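Side-chain contacts in extracellular solute-binding protein, family 5 (Chelativorans sp., PDB 6WM6), which binds EDTA in the periplasm as the solute-binding component of an ABC transporter, and probably hands it on for uptake: residues D133-Y136 against F137-T140; A193-A196 against E197-G200; S319-A322 against L323-V327. All coordinates share one frame; numbering follows the deposited sequence.

Interaction 1: D133-Y136 against F137-T140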
loop_
_atom_site.group_PDB
_atom_site.type_symbol
_atom_site.label_atom_id
_atom_site.label_comp_id
_atom_site.label_asym_id
_atom_site.label_seq_id
_atom_site.Cartn_x
_atom_site.Cartn_y
_atom_site.Cartn_z
ATOM N N ASP A 133 24.537 -5.772 -7.725
ATOM C CA ASP A 133 23.364 -5.676 -6.877
ATOM C C ASP A 133 22.084 -5.548 -7.701
ATOM O O ASP A 133 21.058 -6.144 -7.349
ATOM C CB ASP A 133 23.545 -4.503 -5.909
ATOM C CG ASP A 133 24.812 -4.651 -5.077
ATOM O OD1 ASP A 133 24.995 -5.742 -4.487
ATOM O OD2 ASP A 133 25.639 -3.713 -5.052
ATOM N N PHE A 134 22.120 -4.783 -8.799
ATOM C CA PHE A 134 20.969 -4.735 -9.696
ATOM C C PHE A 134 20.697 -6.121 -10.277
ATOM O O PHE A 134 19.548 -6.560 -10.323
ATOM C CB PHE A 134 21.206 -3.721 -10.832
ATOM C CG PHE A 134 20.977 -2.280 -10.440
ATOM C CD1 PHE A 134 21.844 -1.628 -9.579
ATOM C CD2 PHE A 134 19.907 -1.577 -10.965
ATOM C CE1 PHE A 134 21.625 -0.296 -9.229
ATOM C CE2 PHE A 134 19.681 -0.245 -10.624
ATOM C CZ PHE A 134 20.548 0.384 -9.756
ATOM N N ILE A 135 21.743 -6.820 -10.726
ATOM C CA ILE A 135 21.568 -8.118 -11.368
ATOM C C ILE A 135 21.017 -9.142 -10.388
ATOM O O ILE A 135 20.100 -9.907 -10.729
ATOM C CB ILE A 135 22.897 -8.561 -12.018
ATOM C CG1 ILE A 135 23.157 -7.681 -13.239
ATOM C CG2 ILE A 135 22.843 -10.020 -12.420
ATOM C CD1 ILE A 135 24.570 -7.767 -13.777
ATOM N N TYR A 136 21.543 -9.175 -9.157
ATOM C CA TYR A 136 21.007 -10.102 -8.165
ATOM C C TYR A 136 19.519 -9.856 -7.947
ATOM O O TYR A 136 18.706 -10.789 -7.992
ATOM C CB TYR A 136 21.774 -9.996 -6.843
ATOM C CG TYR A 136 21.196 -10.845 -5.738
ATOM C CD1 TYR A 136 21.574 -12.173 -5.597
ATOM C CD2 TYR A 136 20.268 -10.339 -4.848
ATOM C CE1 TYR A 136 21.042 -12.968 -4.575
ATOM C CE2 TYR A 136 19.723 -11.117 -3.841
ATOM C CZ TYR A 136 20.114 -12.429 -3.711
ATOM O OH TYR A 136 19.556 -13.184 -2.705
ATOM N N PHE A 137 19.132 -8.605 -7.719
ATOM C CA PHE A 137 17.727 -8.355 -7.434
ATOM C C PHE A 137 16.841 -8.737 -8.609
ATOM O O PHE A 137 15.798 -9.386 -8.435
ATOM C CB PHE A 137 17.504 -6.898 -7.054
ATOM C CG PHE A 137 16.112 -6.620 -6.560
ATOM C CD1 PHE A 137 15.616 -7.300 -5.460
ATOM C CD2 PHE A 137 15.286 -5.725 -7.208
ATOM C CE1 PHE A 137 14.348 -7.073 -4.988
ATOM C CE2 PHE A 137 13.997 -5.477 -6.739
ATOM C CZ PHE A 137 13.529 -6.152 -5.627
ATOM N N TRP A 138 17.230 -8.321 -9.821
ATOM C CA TRP A 138 16.482 -8.706 -11.017
ATOM C C TRP A 138 16.318 -10.216 -11.133
ATOM O O TRP A 138 15.215 -10.706 -11.412
ATOM C CB TRP A 138 17.208 -8.147 -12.243
ATOM C CG TRP A 138 16.751 -8.661 -13.592
ATOM C CD1 TRP A 138 15.549 -8.463 -14.184
ATOM C CD2 TRP A 138 17.541 -9.417 -14.511
ATOM N NE1 TRP A 138 15.528 -9.077 -15.427
ATOM C CE2 TRP A 138 16.747 -9.650 -15.648
ATOM C CE3 TRP A 138 18.857 -9.905 -14.488
ATOM C CZ2 TRP A 138 17.205 -10.368 -16.747
ATOM C CZ3 TRP A 138 19.312 -10.617 -15.573
ATOM C CH2 TRP A 138 18.488 -10.841 -16.698
ATOM N N LYS A 139 17.389 -10.971 -10.876
ATOM C CA LYS A 139 17.292 -12.428 -10.963
ATOM C C LYS A 139 16.327 -12.996 -9.929
ATOM O O LYS A 139 15.625 -13.967 -10.219
ATOM C CB LYS A 139 18.674 -13.078 -10.835
ATOM C CG LYS A 139 19.525 -12.884 -12.076
ATOM C CD LYS A 139 20.803 -13.710 -12.045
ATOM C CE LYS A 139 21.555 -13.534 -13.359
ATOM N NZ LYS A 139 22.768 -14.397 -13.462
ATOM N N THR A 140 16.239 -12.393 -8.739
ATOM C CA THR A 140 15.271 -12.890 -7.765
ATOM C C THR A 140 13.838 -12.553 -8.163
ATOM O O THR A 140 12.907 -13.238 -7.732
ATOM C CB THR A 140 15.517 -12.360 -6.337
ATOM O OG1 THR A 140 15.229 -10.953 -6.248
ATOM C CG2 THR A 140 16.938 -12.642 -5.871
#
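Lys139 N donates to Ile135 O at 2.9 Å, one of four successive i to i+4 bonds that make helix 131-141 a regular alpha-helix here. Trp138 N reaches Phe134 O on the straightest of them (172°), Phe137 N pairs with Asp133 O, and Thr140 N with Tyr136 O. Thr140 adds a side-chain bond: OG1, set between its own N and carbonyl carbon (chi1 69°), gives its proton to Phe137 O at 2.7 Å, so the hydroxyl is satisfied within its own helix. The same rotation turns CG2 back over Tyr136, where it makes a CH-pi contact 4.0 Å from the ring centroid, shifted toward the CE2-CZ rim. Beyond the ring, Tyr136 OH bonds to Ser205 OG, and Tyr206 of helix 202-212 packs on both Tyr136 and Thr140. Asp133 OD1 takes Ala193 N, while OD2 takes Trp123 NE1 and, just before the helix, Thr130 N; Trp138 NE1 bonds to Ile160 O. Ile135, which packs on strand 160-165, and Lys139 run side by side in the same direction. Lys139 CG lies against Ile135 O, and its extended chain brings CE to 3.9 Å from Ile135 CG2.

Interaction 2: A193-A196 against E197-G200; sequences AHLA and EKHG
Lys198 follows the short helix 193-196 in a type I beta turn, Ala196 to His199, and its side chain folds back along the preceding residues. CB rests 3.4 Å from Leu195 O, the carbonyl that also accepts from Lys198 N. CG, anti to the carbonyl carbon (chi1 -59°), moves on to His194 O, and the extended chain carries CD and then CE past that same oxygen, CE at 3.6 Å. NZ ends 4.0 Å from Leu195 CD2, the two side chains lying alongside one another and pointing the same way, so the leucine methyl meets the ammonium end without a polar bond.

The backbone bonds change from i to i+4 to i to i+3. Glu197 N reaches Ala193 O in the first manner, whereas Lys198 N to Leu195 O and His199 N to Ala196 O span three residues, and both donors stand well above their carbonyl planes. Glu197 CG packs against His194 O, and its carboxylate OE1 comes near His194 CA. The His194 ring is held elsewhere: NE2 bonds to Asp125 OD2 and the ring meets Trp123, while Leu195 CG lies over one of its faces.

Across the turn, Ala196 O and Gly200 O are bridged by a water that donates to both, firmly to the glycine and weakly to the alanine. The chain then continues into helix 202-212, whose Phe209 stacks on His199. That ring brings an edge to Leu195 O, which lies in the ring plane, 3.0 Å from His199 CD2.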
loop_
_atom_site.group_PDB
_atom_site.type_symbol
_atom_site.label_atom_id
_atom_site.label_comp_id
_atom_site.label_asym_id
_atom_site.label_seq_id
_atom_site.Cartn_x
_atom_site.Cartn_y
_atom_site.Cartn_z
ATOM N N ALA A 193 24.600 -8.126 -3.004
ATOM C CA ALA A 193 24.856 -9.365 -3.733
ATOM C C ALA A 193 26.108 -10.062 -3.236
ATOM O O ALA A 193 26.148 -11.290 -3.168
ATOM C CB ALA A 193 24.982 -9.074 -5.228
ATOM N N HIS A 194 27.147 -9.300 -2.873
ATOM C CA HIS A 194 28.394 -9.920 -2.446
ATOM C C HIS A 194 28.245 -10.645 -1.126
ATOM O O HIS A 194 29.038 -11.558 -0.846
ATOM C CB HIS A 194 29.521 -8.887 -2.375
ATOM C CG HIS A 194 29.370 -7.886 -1.281
ATOM N ND1 HIS A 194 28.500 -6.816 -1.356
ATOM C CD2 HIS A 194 30.007 -7.772 -0.093
ATOM C CE1 HIS A 194 28.595 -6.105 -0.251
ATOM N NE2 HIS A 194 29.499 -6.661 0.530
ATOM N N LEU A 195 27.283 -10.271 -0.296
ATOM C CA LEU A 195 26.992 -11.010 0.921
ATOM C C LEU A 195 26.043 -12.168 0.647
ATOM O O LEU A 195 26.263 -13.280 1.144
ATOM C CB LEU A 195 26.447 -10.083 2.008
ATOM C CG LEU A 195 27.371 -8.925 2.350
ATOM C CD1 LEU A 195 26.771 -7.990 3.388
ATOM C CD2 LEU A 195 28.714 -9.448 2.864
ATOM N N ALA A 196 25.003 -11.956 -0.160
ATOM C CA ALA A 196 24.084 -13.044 -0.465
ATOM C C ALA A 196 24.816 -14.235 -1.067
ATOM O O ALA A 196 24.472 -15.392 -0.792
ATOM C CB ALA A 196 22.990 -12.552 -1.412
ATOM N N GLU A 197 25.835 -13.978 -1.889
ATOM C CA GLU A 197 26.503 -15.088 -2.573
ATOM C C GLU A 197 27.281 -15.979 -1.624
ATOM O O GLU A 197 27.660 -17.094 -2.028
ATOM C CB GLU A 197 27.381 -14.582 -3.717
ATOM C CG GLU A 197 28.657 -13.883 -3.318
ATOM C CD GLU A 197 29.406 -13.344 -4.527
ATOM O OE1 GLU A 197 30.387 -12.590 -4.344
ATOM O OE2 GLU A 197 29.004 -13.674 -5.665
ATOM N N LYS A 198 27.539 -15.537 -0.390
ATOM C CA LYS A 198 28.204 -16.370 0.603
ATOM C C LYS A 198 27.245 -17.324 1.299
ATOM O O LYS A 198 27.689 -18.116 2.140
ATOM C CB LYS A 198 28.842 -15.492 1.688
ATOM C CG LYS A 198 29.858 -14.500 1.160
ATOM C CD LYS A 198 30.413 -13.647 2.283
ATOM C CE LYS A 198 31.353 -12.583 1.753
ATOM N NZ LYS A 198 31.962 -11.787 2.853
ATOM N N HIS A 199 25.961 -17.279 0.968
ATOM C CA HIS A 199 24.931 -17.983 1.714
ATOM C C HIS A 199 24.070 -18.832 0.799
ATOM O O HIS A 199 22.838 -18.867 0.928
ATOM C CB HIS A 199 24.081 -16.990 2.509
ATOM C CG HIS A 199 24.856 -16.235 3.541
ATOM N ND1 HIS A 199 25.033 -16.709 4.825
ATOM C CD2 HIS A 199 25.523 -15.058 3.480
ATOM C CE1 HIS A 199 25.765 -15.848 5.512
ATOM N NE2 HIS A 199 26.076 -14.839 4.718
ATOM N N GLY A 200 24.703 -19.527 -0.133
ATOM C CA GLY A 200 24.033 -20.484 -0.983
ATOM C C GLY A 200 23.740 -19.934 -2.364
ATOM O O GLY A 200 24.207 -18.862 -2.767
HETATM O O HOH W 1 23.180 -16.481 -3.616
#

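Interaction 3: S319-A322 against L323-V327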
loop_
_atom_site.group_PDB
_atom_site.type_symbol
_atom_site.label_atom_id
_atom_site.label_comp_id
_atom_site.label_asym_id
_atom_site.label_seq_id
_atom_site.Cartn_x
_atom_site.Cartn_y
_atom_site.Cartn_z
ATOM N N SER A 319 -23.479 -14.284 -7.020
ATOM C CA SER A 319 -23.142 -14.675 -8.394
ATOM C C SER A 319 -24.132 -14.132 -9.420
ATOM O O SER A 319 -23.825 -14.143 -10.613
ATOM C CB SER A 319 -23.005 -16.194 -8.501
ATOM O OG SER A 319 -24.236 -16.823 -8.259
ATOM N N ASP A 320 -25.291 -13.632 -9.000
ATOM C CA ASP A 320 -26.246 -12.999 -9.900
ATOM C C ASP A 320 -25.965 -11.499 -9.951
ATOM O O ASP A 320 -26.091 -10.793 -8.937
ATOM C CB ASP A 320 -27.672 -13.265 -9.433
ATOM C CG ASP A 320 -28.722 -12.688 -10.383
ATOM O OD1 ASP A 320 -28.385 -12.017 -11.386
ATOM O OD2 ASP A 320 -29.934 -12.917 -10.135
ATOM N N ILE A 321 -25.565 -11.020 -11.122
ATOM C CA ILE A 321 -25.229 -9.605 -11.271
ATOM C C ILE A 321 -26.391 -8.698 -10.895
ATOM O O ILE A 321 -26.176 -7.562 -10.455
ATOM C CB ILE A 321 -24.698 -9.355 -12.704
ATOM C CG1 ILE A 321 -24.050 -7.976 -12.811
ATOM C CG2 ILE A 321 -25.812 -9.545 -13.749
ATOM C CD1 ILE A 321 -23.264 -7.797 -14.093
ATOM N N ALA A 322 -27.635 -9.144 -11.078
ATOM C CA ALA A 322 -28.761 -8.292 -10.704
ATOM C C ALA A 322 -28.794 -8.044 -9.201
ATOM O O ALA A 322 -29.115 -6.935 -8.756
ATOM C CB ALA A 322 -30.073 -8.920 -11.180
ATOM N N LEU A 323 -28.499 -9.065 -8.402
ATOM C CA LEU A 323 -28.474 -8.874 -6.955
ATOM C C LEU A 323 -27.323 -7.954 -6.567
ATOM O O LEU A 323 -27.482 -7.081 -5.702
ATOM C CB LEU A 323 -28.407 -10.217 -6.220
ATOM C CG LEU A 323 -28.439 -10.123 -4.701
ATOM C CD1 LEU A 323 -29.719 -9.458 -4.216
ATOM C CD2 LEU A 323 -28.299 -11.512 -4.058
ATOM N N ARG A 324 -26.165 -8.111 -7.223
ATOM C CA ARG A 324 -25.038 -7.213 -6.963
ATOM C C ARG A 324 -25.426 -5.774 -7.238
ATOM O O ARG A 324 -25.217 -4.881 -6.390
ATOM C CB ARG A 324 -23.827 -7.590 -7.812
ATOM C CG ARG A 324 -23.296 -8.978 -7.499
ATOM C CD ARG A 324 -21.866 -9.192 -8.001
ATOM N NE ARG A 324 -21.604 -9.030 -9.435
ATOM C CZ ARG A 324 -21.737 -10.001 -10.339
ATOM N NH1 ARG A 324 -22.197 -11.191 -9.982
ATOM N NH2 ARG A 324 -21.396 -9.766 -11.593
ATOM N N LYS A 325 -26.000 -5.516 -8.418
ATOM C CA LYS A 325 -26.346 -4.146 -8.771
ATOM C C LYS A 325 -27.422 -3.582 -7.859
ATOM O O LYS A 325 -27.377 -2.397 -7.500
ATOM C CB LYS A 325 -26.752 -4.057 -10.239
ATOM C CG LYS A 325 -25.579 -4.314 -11.163
ATOM C CD LYS A 325 -25.902 -4.166 -12.633
ATOM C CE LYS A 325 -24.613 -4.339 -13.419
ATOM N NZ LYS A 325 -24.760 -4.148 -14.882
ATOM N N ALA A 326 -28.382 -4.407 -7.448
ATOM C CA ALA A 326 -29.419 -3.918 -6.554
ATOM C C ALA A 326 -28.841 -3.536 -5.202
ATOM O O ALA A 326 -29.150 -2.462 -4.659
ATOM C CB ALA A 326 -30.509 -4.976 -6.382
ATOM N N VAL A 327 -27.972 -4.381 -4.652
ATOM C CA VAL A 327 -27.326 -4.062 -3.377
ATOM C C VAL A 327 -26.536 -2.769 -3.483
ATOM O O VAL A 327 -26.635 -1.885 -2.614
ATOM C CB VAL A 327 -26.463 -5.249 -2.908
ATOM C CG1 VAL A 327 -25.445 -4.825 -1.839
ATOM C CG2 VAL A 327 -27.370 -6.377 -2.418
HETATM O O HOH W 2 -21.280 -13.816 -11.563
#
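Ile321 lies over one face of the Arg324 guanidinium: its CA sits 3.6 Å above the centre of the plane, and CG1 touches NH2 at 3.4 Å. A bend at chi3 (-59°) folds the arginine back toward the first turn of helix 321-330, across the isoleucine. Ile321 CG1, anti to its backbone N, also meets Lys325 CE at 3.7 Å, the lysine running alongside it. A water links the two segments, donating to Ser319 O and accepting from Arg324 NH1 at 3.2 Å.

Asp320 is the N-cap. Its OD1 accepts from Ala322 N at 3.0 Å, met from above the carboxylate plane, and its backbone O takes Arg324 N in the carbonyl plane and, weakly, Leu323 N. Tyr389 OH holds OD2. Further out, Met318 O receives NH1, Tyr521 O receives NH2, and the Tyr521 ring adds a cation-pi contact.

A leucine in place of Arg324 would probably leave the carbonyls of Met318 and Tyr521 without their donors, and the water without its link to the helix.

Ile321 covers one face of the buried guanidinium, but it is the backbone carbonyls, the water and the cation-pi contact that probably keep the group charged, tying the start of the helix to Met318 and Tyr521 of the same chain by directional bonds.

In the fold
Interactions 1, 2 and 3 follow one another along the chain, and each is a local contact at or within a helix. Interactions 1 and 2 are neighbours, with centres about 12 Å apart: helix 131-141 packs against helix 193-196, Tyr136 lying on Ala193 and Ala196, and helix 202-212 touches both. Interaction 3, at the start of helix 321-330, is remote, its centre about 46 Å from interaction 1 and about 53 Å from interaction 2, on the opposite side of the chain's centre from interaction 2. That helix packs on helix 377-386 and strand 305-311. The three contacts thus sample two distant parts of an elongated solute-binding protein, consistent with the lobed architecture of this family.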